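Local coordinates for protein putative sugar kinase PH1459 (Pyrococcus horikoshii, PDB 3EWM) that binds ATP and, as a member of the PfkB carbohydrate kinase family, probably transfers phosphate to a sugar, perhaps fructose, at residues E124-N129 against G256-K261; E174-L179 against Q202-K207; T212-G217 against R222-E227; A272-A277 against Y297-E302. One frame throughout, in Å; residues are numbered along the deposited sequence.

Contact 1: E124-N129 against G256-K261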
loop_
_atom_site.group_PDB
_atom_site.type_symbol
_atom_site.label_atom_id
_atom_site.label_comp_id
_atom_site.label_asym_id
_atom_site.label_seq_id
_atom_site.Cartn_x
_atom_site.Cartn_y
_atom_site.Cartn_z
ATOM N N GLU A 124 21.968 -24.606 -1.781
ATOM C CA GLU A 124 22.448 -24.747 -3.142
ATOM C C GLU A 124 23.268 -23.530 -3.570
ATOM O O GLU A 124 24.203 -23.645 -4.369
ATOM C CB GLU A 124 21.270 -24.946 -4.104
ATOM C CG GLU A 124 21.697 -25.330 -5.520
ATOM C CD GLU A 124 20.548 -25.409 -6.514
ATOM O OE1 GLU A 124 19.360 -25.377 -6.085
ATOM O OE2 GLU A 124 20.840 -25.517 -7.736
ATOM N N ALA A 125 22.907 -22.362 -3.043
ATOM C CA ALA A 125 23.485 -21.103 -3.515
ATOM C C ALA A 125 24.983 -21.042 -3.274
ATOM O O ALA A 125 25.462 -21.394 -2.195
ATOM C CB ALA A 125 22.806 -19.931 -2.828
ATOM N N LYS A 126 25.719 -20.590 -4.280
ATOM C CA LYS A 126 27.138 -20.264 -4.106
ATOM C C LYS A 126 27.311 -18.860 -3.539
ATOM O O LYS A 126 28.268 -18.581 -2.810
ATOM C CB LYS A 126 27.871 -20.386 -5.438
ATOM C CG LYS A 126 27.844 -21.793 -6.039
ATOM C CD LYS A 126 28.574 -22.795 -5.169
ATOM C CE LYS A 126 28.678 -24.133 -5.901
ATOM N NZ LYS A 126 29.288 -25.179 -5.042
ATOM N N ILE A 127 26.392 -17.969 -3.924
ATOM C CA ILE A 127 26.320 -16.630 -3.359
ATOM C C ILE A 127 24.899 -16.392 -2.866
ATOM O O ILE A 127 23.929 -16.717 -3.557
ATOM C CB ILE A 127 26.696 -15.537 -4.362
ATOM C CG1 ILE A 127 28.061 -15.829 -4.999
ATOM C CG2 ILE A 127 26.648 -14.125 -3.690
ATOM C CD1 ILE A 127 28.506 -14.779 -5.984
ATOM N N VAL A 128 24.795 -15.846 -1.662
ATOM C CA VAL A 128 23.507 -15.395 -1.120
ATOM C C VAL A 128 23.538 -13.883 -0.914
ATOM O O VAL A 128 24.420 -13.334 -0.257
ATOM C CB VAL A 128 23.126 -16.125 0.185
ATOM C CG1 VAL A 128 21.840 -15.553 0.788
ATOM C CG2 VAL A 128 22.960 -17.608 -0.077
ATOM N N ASN A 129 22.559 -13.222 -1.497
ATOM C CA ASN A 129 22.520 -11.776 -1.511
ATOM C C ASN A 129 21.386 -11.271 -0.613
ATOM O O ASN A 129 20.252 -11.735 -0.709
ATOM C CB ASN A 129 22.277 -11.326 -2.952
ATOM C CG ASN A 129 21.942 -9.883 -3.052
ATOM O OD1 ASN A 129 22.681 -9.032 -2.559
ATOM N ND2 ASN A 129 20.815 -9.585 -3.676
ATOM N N GLY A 256 30.035 -11.626 -11.757
ATOM C CA GLY A 256 31.489 -11.530 -11.940
ATOM C C GLY A 256 32.290 -12.368 -10.963
ATOM O O GLY A 256 33.159 -13.165 -11.354
ATOM N N ILE A 257 31.993 -12.199 -9.684
ATOM C CA ILE A 257 32.638 -12.969 -8.635
ATOM C C ILE A 257 32.404 -14.475 -8.844
ATOM O O ILE A 257 33.323 -15.294 -8.699
ATOM C CB ILE A 257 32.131 -12.507 -7.253
ATOM C CG1 ILE A 257 32.695 -11.120 -6.935
ATOM C CG2 ILE A 257 32.504 -13.522 -6.157
ATOM C CD1 ILE A 257 31.928 -10.356 -5.867
ATOM N N LEU A 258 31.171 -14.836 -9.195
ATOM C CA LEU A 258 30.852 -16.235 -9.460
ATOM C C LEU A 258 31.645 -16.793 -10.656
ATOM O O LEU A 258 32.146 -17.909 -10.604
ATOM C CB LEU A 258 29.350 -16.386 -9.709
ATOM C CG LEU A 258 28.857 -17.812 -9.978
ATOM C CD1 LEU A 258 28.755 -18.605 -8.657
ATOM C CD2 LEU A 258 27.518 -17.757 -10.685
ATOM N N LYS A 259 31.750 -16.012 -11.726
ATOM C CA LYS A 259 32.306 -16.507 -12.984
ATOM C C LYS A 259 33.840 -16.439 -13.085
ATOM O O LYS A 259 34.454 -17.291 -13.729
ATOM C CB LYS A 259 31.688 -15.771 -14.171
ATOM C CG LYS A 259 30.218 -16.033 -14.361
ATOM C CD LYS A 259 29.952 -17.431 -14.870
ATOM C CE LYS A 259 28.611 -17.462 -15.555
ATOM N NZ LYS A 259 28.394 -16.152 -16.254
ATOM N N LEU A 260 34.452 -15.431 -12.470
ATOM C CA LEU A 260 35.897 -15.245 -12.601
ATOM C C LEU A 260 36.650 -16.273 -11.758
ATOM O O LEU A 260 36.122 -16.752 -10.754
ATOM C CB LEU A 260 36.311 -13.810 -12.241
ATOM C CG LEU A 260 35.787 -12.718 -13.185
ATOM C CD1 LEU A 260 35.976 -11.328 -12.593
ATOM C CD2 LEU A 260 36.409 -12.839 -14.596
ATOM N N LYS A 261 37.870 -16.611 -12.187
ATOM C CA LYS A 261 38.745 -17.541 -11.459
ATOM C C LYS A 261 38.982 -17.030 -10.060
ATOM O O LYS A 261 38.643 -17.683 -9.071
ATOM C CB LYS A 261 40.108 -17.679 -12.150
ATOM C CG LYS A 261 40.114 -18.405 -13.494
ATOM C CD LYS A 261 41.570 -18.611 -13.958
ATOM C CE LYS A 261 41.768 -18.264 -15.444
ATOM N NZ LYS A 261 40.794 -18.961 -16.352
#

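Contact 2: E174-L179 against Q202-K207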
loop_
_atom_site.group_PDB
_atom_site.type_symbol
_atom_site.label_atom_id
_atom_site.label_comp_id
_atom_site.label_asym_id
_atom_site.label_seq_id
_atom_site.Cartn_x
_atom_site.Cartn_y
_atom_site.Cartn_z
ATOM N N GLU A 174 19.185 -0.249 17.202
ATOM C CA GLU A 174 19.023 -1.584 16.651
ATOM C C GLU A 174 19.584 -1.661 15.226
ATOM O O GLU A 174 20.216 -2.648 14.859
ATOM C CB GLU A 174 17.562 -2.028 16.689
ATOM C CG GLU A 174 17.390 -3.537 16.858
ATOM C CD GLU A 174 18.202 -4.135 18.025
ATOM O OE1 GLU A 174 18.705 -3.389 18.900
ATOM O OE2 GLU A 174 18.326 -5.376 18.066
HETATM N N MSE A 175 19.372 -0.601 14.457
HETATM C CA MSE A 175 19.826 -0.520 13.068
HETATM C C MSE A 175 21.333 -0.625 12.940
HETATM O O MSE A 175 21.845 -1.384 12.132
HETATM C CB MSE A 175 19.395 0.800 12.450
HETATM C CG MSE A 175 19.866 0.945 11.020
HETATM SE SE MSE A 175 19.723 2.757 10.404
HETATM C CE MSE A 175 21.327 3.471 11.250
ATOM N N ILE A 176 22.038 0.171 13.739
ATOM C CA ILE A 176 23.487 0.157 13.749
ATOM C C ILE A 176 24.015 -1.225 14.134
ATOM O O ILE A 176 25.003 -1.691 13.578
ATOM C CB ILE A 176 24.026 1.253 14.704
ATOM C CG1 ILE A 176 23.836 2.634 14.065
ATOM C CG2 ILE A 176 25.487 0.987 15.078
ATOM C CD1 ILE A 176 24.632 2.852 12.775
ATOM N N LYS A 177 23.341 -1.873 15.078
ATOM C CA LYS A 177 23.725 -3.217 15.511
ATOM C C LYS A 177 23.511 -4.248 14.406
ATOM O O LYS A 177 24.398 -5.054 14.120
ATOM C CB LYS A 177 22.962 -3.609 16.771
ATOM C CG LYS A 177 23.423 -2.820 18.005
ATOM C CD LYS A 177 22.778 -3.312 19.288
ATOM C CE LYS A 177 22.856 -2.238 20.369
ATOM N NZ LYS A 177 22.478 -2.776 21.701
ATOM N N VAL A 178 22.343 -4.214 13.776
ATOM C CA VAL A 178 22.036 -5.211 12.736
ATOM C C VAL A 178 22.851 -4.966 11.467
ATOM O O VAL A 178 23.264 -5.913 10.821
ATOM C CB VAL A 178 20.529 -5.307 12.390
ATOM C CG1 VAL A 178 19.699 -5.570 13.650
ATOM C CG2 VAL A 178 20.059 -4.069 11.716
ATOM N N LEU A 179 23.075 -3.698 11.121
ATOM C CA LEU A 179 23.913 -3.372 9.971
ATOM C C LEU A 179 25.329 -3.839 10.198
ATOM O O LEU A 179 25.923 -4.440 9.318
ATOM C CB LEU A 179 23.899 -1.880 9.633
ATOM C CG LEU A 179 22.588 -1.284 9.101
ATOM C CD1 LEU A 179 22.786 0.202 8.839
ATOM C CD2 LEU A 179 22.080 -1.969 7.865
ATOM N N GLN A 202 29.998 5.901 13.034
ATOM C CA GLN A 202 29.385 5.317 14.219
ATOM C C GLN A 202 30.082 4.018 14.594
ATOM O O GLN A 202 29.516 3.170 15.295
ATOM C CB GLN A 202 27.899 5.117 13.988
ATOM C CG GLN A 202 27.213 6.407 13.663
ATOM C CD GLN A 202 25.782 6.219 13.338
ATOM O OE1 GLN A 202 24.942 6.117 14.231
ATOM N NE2 GLN A 202 25.472 6.181 12.052
ATOM N N GLY A 203 31.326 3.895 14.135
ATOM C CA GLY A 203 32.204 2.802 14.509
ATOM C C GLY A 203 31.881 1.494 13.815
ATOM O O GLY A 203 32.351 0.445 14.243
ATOM N N VAL A 204 31.064 1.556 12.758
ATOM C CA VAL A 204 30.768 0.387 11.942
ATOM C C VAL A 204 31.625 0.448 10.691
ATOM O O VAL A 204 31.367 1.250 9.804
ATOM C CB VAL A 204 29.266 0.298 11.536
ATOM C CG1 VAL A 204 29.012 -0.923 10.632
ATOM C CG2 VAL A 204 28.367 0.258 12.766
ATOM N N GLU A 205 32.649 -0.395 10.642
ATOM C CA GLU A 205 33.456 -0.555 9.447
ATOM C C GLU A 205 32.589 -1.063 8.277
ATOM O O GLU A 205 31.855 -2.036 8.412
ATOM C CB GLU A 205 34.647 -1.483 9.733
ATOM C CG GLU A 205 35.463 -1.885 8.501
ATOM C CD GLU A 205 36.944 -2.150 8.784
ATOM O OE1 GLU A 205 37.796 -1.619 8.036
ATOM O OE2 GLU A 205 37.271 -2.882 9.736
ATOM N N VAL A 206 32.661 -0.384 7.141
ATOM C CA VAL A 206 31.874 -0.789 5.987
ATOM C C VAL A 206 32.818 -1.456 4.996
ATOM O O VAL A 206 33.334 -0.843 4.054
ATOM C CB VAL A 206 31.090 0.368 5.361
ATOM C CG1 VAL A 206 30.259 -0.131 4.165
ATOM C CG2 VAL A 206 30.192 1.034 6.410
ATOM N N LYS A 207 33.028 -2.736 5.238
ATOM C CA LYS A 207 33.988 -3.524 4.511
ATOM C C LYS A 207 33.457 -4.937 4.519
ATOM O O LYS A 207 33.049 -5.436 5.581
ATOM C CB LYS A 207 35.336 -3.473 5.254
ATOM C CG LYS A 207 36.450 -4.346 4.691
ATOM C CD LYS A 207 37.783 -4.121 5.440
ATOM C CE LYS A 207 38.977 -4.557 4.578
ATOM N NZ LYS A 207 39.002 -3.890 3.224
#

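Contact 3: T212-G217 against R222-E227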
loop_
_atom_site.group_PDB
_atom_site.type_symbol
_atom_site.label_atom_id
_atom_site.label_comp_id
_atom_site.label_asym_id
_atom_site.label_seq_id
_atom_site.Cartn_x
_atom_site.Cartn_y
_atom_site.Cartn_z
ATOM N N THR A 212 34.784 -5.098 -1.076
ATOM C CA THR A 212 33.888 -3.995 -0.810
ATOM C C THR A 212 33.728 -3.205 -2.095
ATOM O O THR A 212 34.720 -2.876 -2.753
ATOM C CB THR A 212 34.451 -3.089 0.299
ATOM O OG1 THR A 212 34.791 -3.901 1.422
ATOM C CG2 THR A 212 33.436 -2.068 0.725
ATOM N N ALA A 213 32.479 -2.913 -2.446
ATOM C CA ALA A 213 32.182 -2.083 -3.594
ATOM C C ALA A 213 31.576 -0.816 -3.053
ATOM O O ALA A 213 30.532 -0.852 -2.399
ATOM C CB ALA A 213 31.224 -2.781 -4.545
ATOM N N ILE A 214 32.260 0.303 -3.279
ATOM C CA ILE A 214 31.756 1.578 -2.814
ATOM C C ILE A 214 31.297 2.348 -4.032
ATOM O O ILE A 214 32.096 2.642 -4.919
ATOM C CB ILE A 214 32.809 2.409 -2.000
ATOM C CG1 ILE A 214 33.262 1.674 -0.725
ATOM C CG2 ILE A 214 32.241 3.771 -1.617
ATOM C CD1 ILE A 214 32.142 1.111 0.156
ATOM N N THR A 215 30.007 2.665 -4.066
ATOM C CA THR A 215 29.443 3.411 -5.171
ATOM C C THR A 215 29.629 4.920 -4.958
ATOM O O THR A 215 29.507 5.443 -3.842
ATOM C CB THR A 215 27.959 3.048 -5.400
ATOM O OG1 THR A 215 27.201 3.338 -4.214
ATOM C CG2 THR A 215 27.817 1.549 -5.740
ATOM N N LEU A 216 29.942 5.611 -6.046
ATOM C CA LEU A 216 30.130 7.054 -5.978
ATOM C C LEU A 216 29.094 7.769 -6.858
ATOM O O LEU A 216 29.346 8.843 -7.399
ATOM C CB LEU A 216 31.593 7.411 -6.312
ATOM C CG LEU A 216 32.710 6.508 -5.737
ATOM C CD1 LEU A 216 34.052 6.718 -6.433
ATOM C CD2 LEU A 216 32.893 6.615 -4.204
ATOM N N GLY A 217 27.912 7.161 -6.965
ATOM C CA GLY A 217 26.811 7.685 -7.770
ATOM C C GLY A 217 27.100 7.632 -9.266
ATOM O O GLY A 217 27.569 6.611 -9.774
ATOM N N ARG A 222 34.218 2.127 -6.690
ATOM C CA ARG A 222 35.528 1.740 -6.233
ATOM C C ARG A 222 35.426 0.327 -5.666
ATOM O O ARG A 222 34.465 -0.009 -4.987
ATOM C CB ARG A 222 35.977 2.765 -5.193
ATOM C CG ARG A 222 37.007 2.336 -4.182
ATOM C CD ARG A 222 37.263 3.482 -3.173
ATOM N NE ARG A 222 37.512 4.753 -3.843
ATOM C CZ ARG A 222 36.927 5.914 -3.553
ATOM N NH1 ARG A 222 36.056 6.031 -2.550
ATOM N NH2 ARG A 222 37.240 6.986 -4.265
ATOM N N LEU A 223 36.402 -0.511 -5.989
ATOM C CA LEU A 223 36.439 -1.861 -5.457
ATOM C C LEU A 223 37.619 -1.977 -4.533
ATOM O O LEU A 223 38.739 -1.651 -4.911
ATOM C CB LEU A 223 36.547 -2.901 -6.565
ATOM C CG LEU A 223 35.374 -2.963 -7.542
ATOM C CD1 LEU A 223 35.647 -4.042 -8.561
ATOM C CD2 LEU A 223 34.063 -3.207 -6.814
ATOM N N ILE A 224 37.354 -2.425 -3.317
ATOM C CA ILE A 224 38.386 -2.544 -2.300
ATOM C C ILE A 224 38.546 -4.000 -1.888
ATOM O O ILE A 224 37.577 -4.673 -1.514
ATOM C CB ILE A 224 38.059 -1.683 -1.072
ATOM C CG1 ILE A 224 37.818 -0.240 -1.499
ATOM C CG2 ILE A 224 39.191 -1.766 -0.032
ATOM C CD1 ILE A 224 36.482 0.270 -1.093
ATOM N N LYS A 225 39.777 -4.483 -1.979
ATOM C CA LYS A 225 40.136 -5.762 -1.389
ATOM C C LYS A 225 41.374 -5.555 -0.540
ATOM O O LYS A 225 42.426 -5.126 -1.043
ATOM C CB LYS A 225 40.353 -6.843 -2.444
ATOM C CG LYS A 225 40.652 -8.194 -1.820
ATOM C CD LYS A 225 40.301 -9.339 -2.733
ATOM C CE LYS A 225 40.487 -10.682 -2.008
ATOM N NZ LYS A 225 39.703 -10.784 -0.730
ATOM N N ASN A 226 41.226 -5.842 0.754
ATOM C CA ASN A 226 42.248 -5.540 1.758
ATOM C C ASN A 226 42.654 -4.075 1.683
ATOM O O ASN A 226 41.854 -3.199 2.016
ATOM C CB ASN A 226 43.443 -6.487 1.617
ATOM C CG ASN A 226 43.027 -7.940 1.644
ATOM O OD1 ASN A 226 43.428 -8.729 0.789
ATOM N ND2 ASN A 226 42.193 -8.297 2.615
ATOM N N GLU A 227 43.875 -3.814 1.215
ATOM C CA GLU A 227 44.385 -2.450 1.084
ATOM C C GLU A 227 44.250 -1.953 -0.353
ATOM O O GLU A 227 44.367 -0.751 -0.605
ATOM C CB GLU A 227 45.861 -2.370 1.510
ATOM C CG GLU A 227 46.407 -3.624 2.207
ATOM C CD GLU A 227 46.942 -4.663 1.228
ATOM O OE1 GLU A 227 48.179 -4.856 1.187
ATOM O OE2 GLU A 227 46.136 -5.277 0.489
HETATM O O HOH W 1 37.296 -4.922 1.072
#

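Contact 4: A272-A277 against Y297-E302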
loop_
_atom_site.group_PDB
_atom_site.type_symbol
_atom_site.label_atom_id
_atom_site.label_comp_id
_atom_site.label_asym_id
_atom_site.label_seq_id
_atom_site.Cartn_x
_atom_site.Cartn_y
_atom_site.Cartn_z
ATOM N N ALA A 272 31.364 -4.875 -14.213
ATOM C CA ALA A 272 30.310 -4.207 -13.463
ATOM C C ALA A 272 30.055 -2.804 -13.997
ATOM O O ALA A 272 28.897 -2.368 -14.103
ATOM C CB ALA A 272 30.633 -4.194 -11.960
ATOM N N ASN A 273 31.126 -2.117 -14.395
ATOM C CA ASN A 273 30.984 -0.789 -14.985
ATOM C C ASN A 273 30.149 -0.843 -16.268
ATOM O O ASN A 273 29.237 -0.027 -16.453
ATOM C CB ASN A 273 32.355 -0.164 -15.267
ATOM C CG ASN A 273 32.283 1.342 -15.490
ATOM O OD1 ASN A 273 31.382 2.018 -14.991
ATOM N ND2 ASN A 273 33.249 1.872 -16.207
ATOM N N LEU A 274 30.457 -1.806 -17.138
ATOM C CA LEU A 274 29.759 -1.955 -18.419
ATOM C C LEU A 274 28.289 -2.276 -18.218
ATOM O O LEU A 274 27.431 -1.686 -18.861
ATOM C CB LEU A 274 30.433 -3.019 -19.290
ATOM C CG LEU A 274 29.689 -3.430 -20.566
ATOM C CD1 LEU A 274 29.650 -2.289 -21.566
ATOM C CD2 LEU A 274 30.296 -4.673 -21.184
ATOM N N VAL A 275 28.013 -3.217 -17.322
ATOM C CA VAL A 275 26.631 -3.575 -16.991
ATOM C C VAL A 275 25.845 -2.370 -16.478
ATOM O O VAL A 275 24.745 -2.096 -16.977
ATOM C CB VAL A 275 26.557 -4.759 -16.020
ATOM C CG1 VAL A 275 25.066 -4.993 -15.530
ATOM C CG2 VAL A 275 27.133 -5.998 -16.689
ATOM N N ALA A 276 26.410 -1.657 -15.494
ATOM C CA ALA A 276 25.789 -0.440 -14.980
ATOM C C ALA A 276 25.576 0.589 -16.085
ATOM O O ALA A 276 24.483 1.145 -16.205
ATOM C CB ALA A 276 26.593 0.178 -13.827
ATOM N N ALA A 277 26.613 0.825 -16.890
ATOM C CA ALA A 277 26.527 1.807 -17.975
ATOM C C ALA A 277 25.376 1.445 -18.905
ATOM O O ALA A 277 24.505 2.276 -19.198
ATOM C CB ALA A 277 27.847 1.858 -18.754
ATOM N N TYR A 297 30.417 -6.876 -26.267
ATOM C CA TYR A 297 31.506 -6.098 -25.670
ATOM C C TYR A 297 32.541 -7.016 -25.058
ATOM O O TYR A 297 32.193 -8.035 -24.452
ATOM C CB TYR A 297 30.972 -5.163 -24.577
ATOM C CG TYR A 297 29.956 -4.171 -25.072
ATOM C CD1 TYR A 297 30.343 -2.905 -25.498
ATOM C CD2 TYR A 297 28.597 -4.510 -25.135
ATOM C CE1 TYR A 297 29.394 -1.986 -25.963
ATOM C CE2 TYR A 297 27.646 -3.601 -25.601
ATOM C CZ TYR A 297 28.050 -2.347 -26.012
ATOM O OH TYR A 297 27.110 -1.449 -26.474
ATOM N N LYS A 298 33.814 -6.645 -25.190
ATOM C CA LYS A 298 34.893 -7.504 -24.718
ATOM C C LYS A 298 34.996 -7.527 -23.189
ATOM O O LYS A 298 35.380 -8.542 -22.612
ATOM C CB LYS A 298 36.235 -7.160 -25.398
ATOM C CG LYS A 298 37.229 -6.314 -24.598
ATOM C CD LYS A 298 37.318 -4.887 -25.115
ATOM C CE LYS A 298 38.553 -4.190 -24.561
ATOM N NZ LYS A 298 38.650 -2.765 -24.986
ATOM N N GLU A 299 34.625 -6.422 -22.541
ATOM C CA GLU A 299 34.642 -6.335 -21.069
ATOM C C GLU A 299 33.675 -7.332 -20.423
ATOM O O GLU A 299 33.849 -7.727 -19.267
ATOM C CB GLU A 299 34.304 -4.916 -20.594
ATOM C CG GLU A 299 35.271 -3.810 -21.047
ATOM C CD GLU A 299 35.066 -3.397 -22.497
ATOM O OE1 GLU A 299 35.943 -2.698 -23.038
ATOM O OE2 GLU A 299 34.035 -3.773 -23.096
ATOM N N ALA A 300 32.657 -7.730 -21.183
ATOM C CA ALA A 300 31.664 -8.685 -20.716
ATOM C C ALA A 300 32.054 -10.094 -21.096
ATOM O O ALA A 300 31.785 -11.026 -20.352
ATOM C CB ALA A 300 30.305 -8.361 -21.270
ATOM N N ARG A 301 32.686 -10.243 -22.259
ATOM C CA ARG A 301 33.140 -11.555 -22.719
ATOM C C ARG A 301 34.169 -12.187 -21.778
ATOM O O ARG A 301 34.217 -13.398 -21.624
ATOM C CB ARG A 301 33.666 -11.479 -24.153
ATOM C CG ARG A 301 32.559 -11.415 -25.184
ATOM C CD ARG A 301 33.076 -11.745 -26.582
ATOM N NE ARG A 301 34.093 -10.795 -27.038
ATOM C CZ ARG A 301 33.838 -9.645 -27.663
ATOM N NH1 ARG A 301 32.590 -9.264 -27.913
ATOM N NH2 ARG A 301 34.844 -8.868 -28.036
ATOM N N GLU A 302 34.973 -11.358 -21.131
ATOM C CA GLU A 302 35.898 -11.835 -20.118
ATOM C C GLU A 302 35.174 -12.651 -19.032
ATOM O O GLU A 302 35.610 -13.751 -18.671
ATOM C CB GLU A 302 36.628 -10.644 -19.503
ATOM C CG GLU A 302 37.610 -11.027 -18.430
ATOM C CD GLU A 302 38.938 -11.479 -18.998
ATOM O OE1 GLU A 302 39.528 -10.731 -19.822
ATOM O OE2 GLU A 302 39.391 -12.579 -18.605
#

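Contact 1: E124-N129 against G256-K261
Ile-257 and Leu-258 reach Ile-127 and Lys-126 from the last turn of a helix, which is closed by the backbone bond from Leu-260 N to Gly-256 O at 2.8 Å. No hydrogen bond joins 124-129 to 256-261. The contact is apolar and small, burying 141 Å² in all. Ile-127 points at the helix. Its CG1 lies beside the backbone N and its outer torsion is extended (chi2 -179°), which carries CD1 out to the helix surface. There CD1 meets Leu-258 CB at 4.1 Å and Ile-257 CG2 at 4.2 Å. It touches one residue at the base of its side chain and the other at a methyl branch. The other Leu-258 contact is made further out, where its CD1 packs on Lys-126 CB at 3.8 Å. Lys-126 gives only the start of its chain to the contact. A bend at chi2 (-64°) turns the rest away from the helix, and the residue is exposed.

The fold is the ribokinase-like one, a mostly parallel central sheet flanked by helices. Strand 127-131 lies between strands 3-7 and 156-160. Backbone bonds run from Lys-126 to Leu-3 and Leu-156, and from Ile-127 to Ala-5, and these bonds hold 126-127 in the sheet. Helix 245-259 begins within the DTxGAGD signature of the PfkB family, and the contact uses its far, C-terminal end. Leu-258 also touches Ser-2 and Val-48, while Ile-257 packs on Leu-268 of helix 265-279.

Contact 2: E174-L179 against Q202-K207
Ile-176 stands on helix 172-185 and divides its side chain between Val-204 and Gln-202. From CB, the CG2 methyl goes to Val-204, touching its CG2 at 3.8 Å. The other branch, CG1, lies 3.7 Å from Gln-202 OE1. With CG1 beside the backbone N and a bend at chi2 (-64°), the tip CD1 is brought to the amide group. CD1 is 3.5 Å from Gln-202 NE2 and 3.6 Å from Gln-202 CD, so it meets the amide as a whole and not one end of it. The two side chains cross at about a right angle. This is packing and not a polar bond: NE2 of Gln-202 is hydrogen-bonded to Tyr-198 O, which holds the amide in place. With an alanine in place of Ile-176, the amide of Gln-202 would probably lose its packing against CG1 and CD1, and Val-204 CG2 the methyl it touches.

Gly-203, with positive phi, is the C' residue of a Schellman motif that ends helix 193-200. The chain leaves the helix there, and Val-204 then points toward helix 172-185. The contact joins that helix to the loop before strand 211-215. Leu-199 of helix 193-200 also packs on Ile-176, and Val-206 further along the loop rests on strand 188-192.

Contact 3: T212-G217 against R222-E227
Thr-212 and Ile-224, and likewise Ile-214 and Arg-222, form the hydrogen-bonded pairs of an antiparallel hairpin. Ala-213 and Leu-223 between them are a non-hydrogen-bonded pair. Four backbone bonds tie the strands. Ile-224 N to Thr-212 O is the shortest, at 2.7 Å and nearly straight (170°), while Arg-222 N to Ile-214 O is more bent (141°).

A water beside the first pair donates to Ile-224 O at 2.6 Å and lies 2.7 Å from Thr-212 OG1, which is also bonded to Gly-208 N.

Apolar packing occurs on both faces. Ala-213 CB meets Leu-223 CD2 at 3.7 Å on one, and Ile-214 CG1 meets Ile-224 CD1 at 3.5 Å on the other. Beyond the strand, Arg-222 bends at chi3 (-49°), and its guanidinium lies against the Leu-216 methyls. Leu-216 CD1 sits 3.8 Å above the plane, toward the rim, and CD2 is 3.6 Å from Arg-222 NH1. Arg-222 NE makes a salt bridge with Asp-231.

Thr-215, an ATP-binding residue, ends the first strand. The Ala-213 and Leu-223 face rests on helix 245-259, while Ile-214 packs on helix 193-200. The hairpin joins strand 188-192 to strand 228-233 in the main sheet.

Contact 4: A272-A277 against Y297-E302
Leu-274 places both its methyls on the start of helix 298-304, one on the Tyr-297 ring and one among the CB atoms. Its CG stands opposite the backbone N (chi1 171°), and chi2 (68°) turns CD1 to the ring and CD2 to the CB atoms. CD2 goes into the angle between Tyr-297 CB, at 3.5 Å, and Ala-300 CB, at 3.7 Å. Glu-299 CB is a little further off. CD1 rises over one face of the Tyr-297 ring. It lies 4.2 Å from the ring centroid and 18° off the normal, displaced toward the rim, a CH-pi contact. Tyr-297 occupies the N-cap position, and its chi2 turns the ring face to the leucine. Glu-299 OE1 makes a salt bridge with Lys-298 NZ at 3.3 Å, whose hydrogen bond is weak. Replacing Leu-274 by an alanine is likely to strip the Tyr-297 ring of its CH-pi partner and leave a gap beside Ala-300.

No hydrogen bond crosses the contact; it buries 163 Å² of surface. Here the C-terminal helix packs on helix 265-279, with Leu-294 of helix 291-294 touching both Leu-274 and Ala-300. Helix 265-279 also meets helix 245-259 through Ala-272 and Val-275.

Contacts 1 and 3 reach the main ribokinase-like sheet; contact 2 lies on a helix and loop beside it, and contact 4 joins two helices. Along the chain, contacts 2 and 3 fall between the two segments of contact 1, and contact 4 follows. Contact 2 leads into contact 3: the loop 202-207 runs on to strand 211-215, and Lys-207 NZ probably hydrogen-bonds to Asn-226 O. Their centres are 17 Å apart. Contacts 1 and 4 also touch, at Leu-260 and Glu-302, and helices 245-259 and 265-279 are consecutive. Contacts 2 and 4 are farthest apart, about 32 Å between centres. Contact 3 holds ATP-binding Thr-215; contacts 2 and 4 are packing away from the annotated sites.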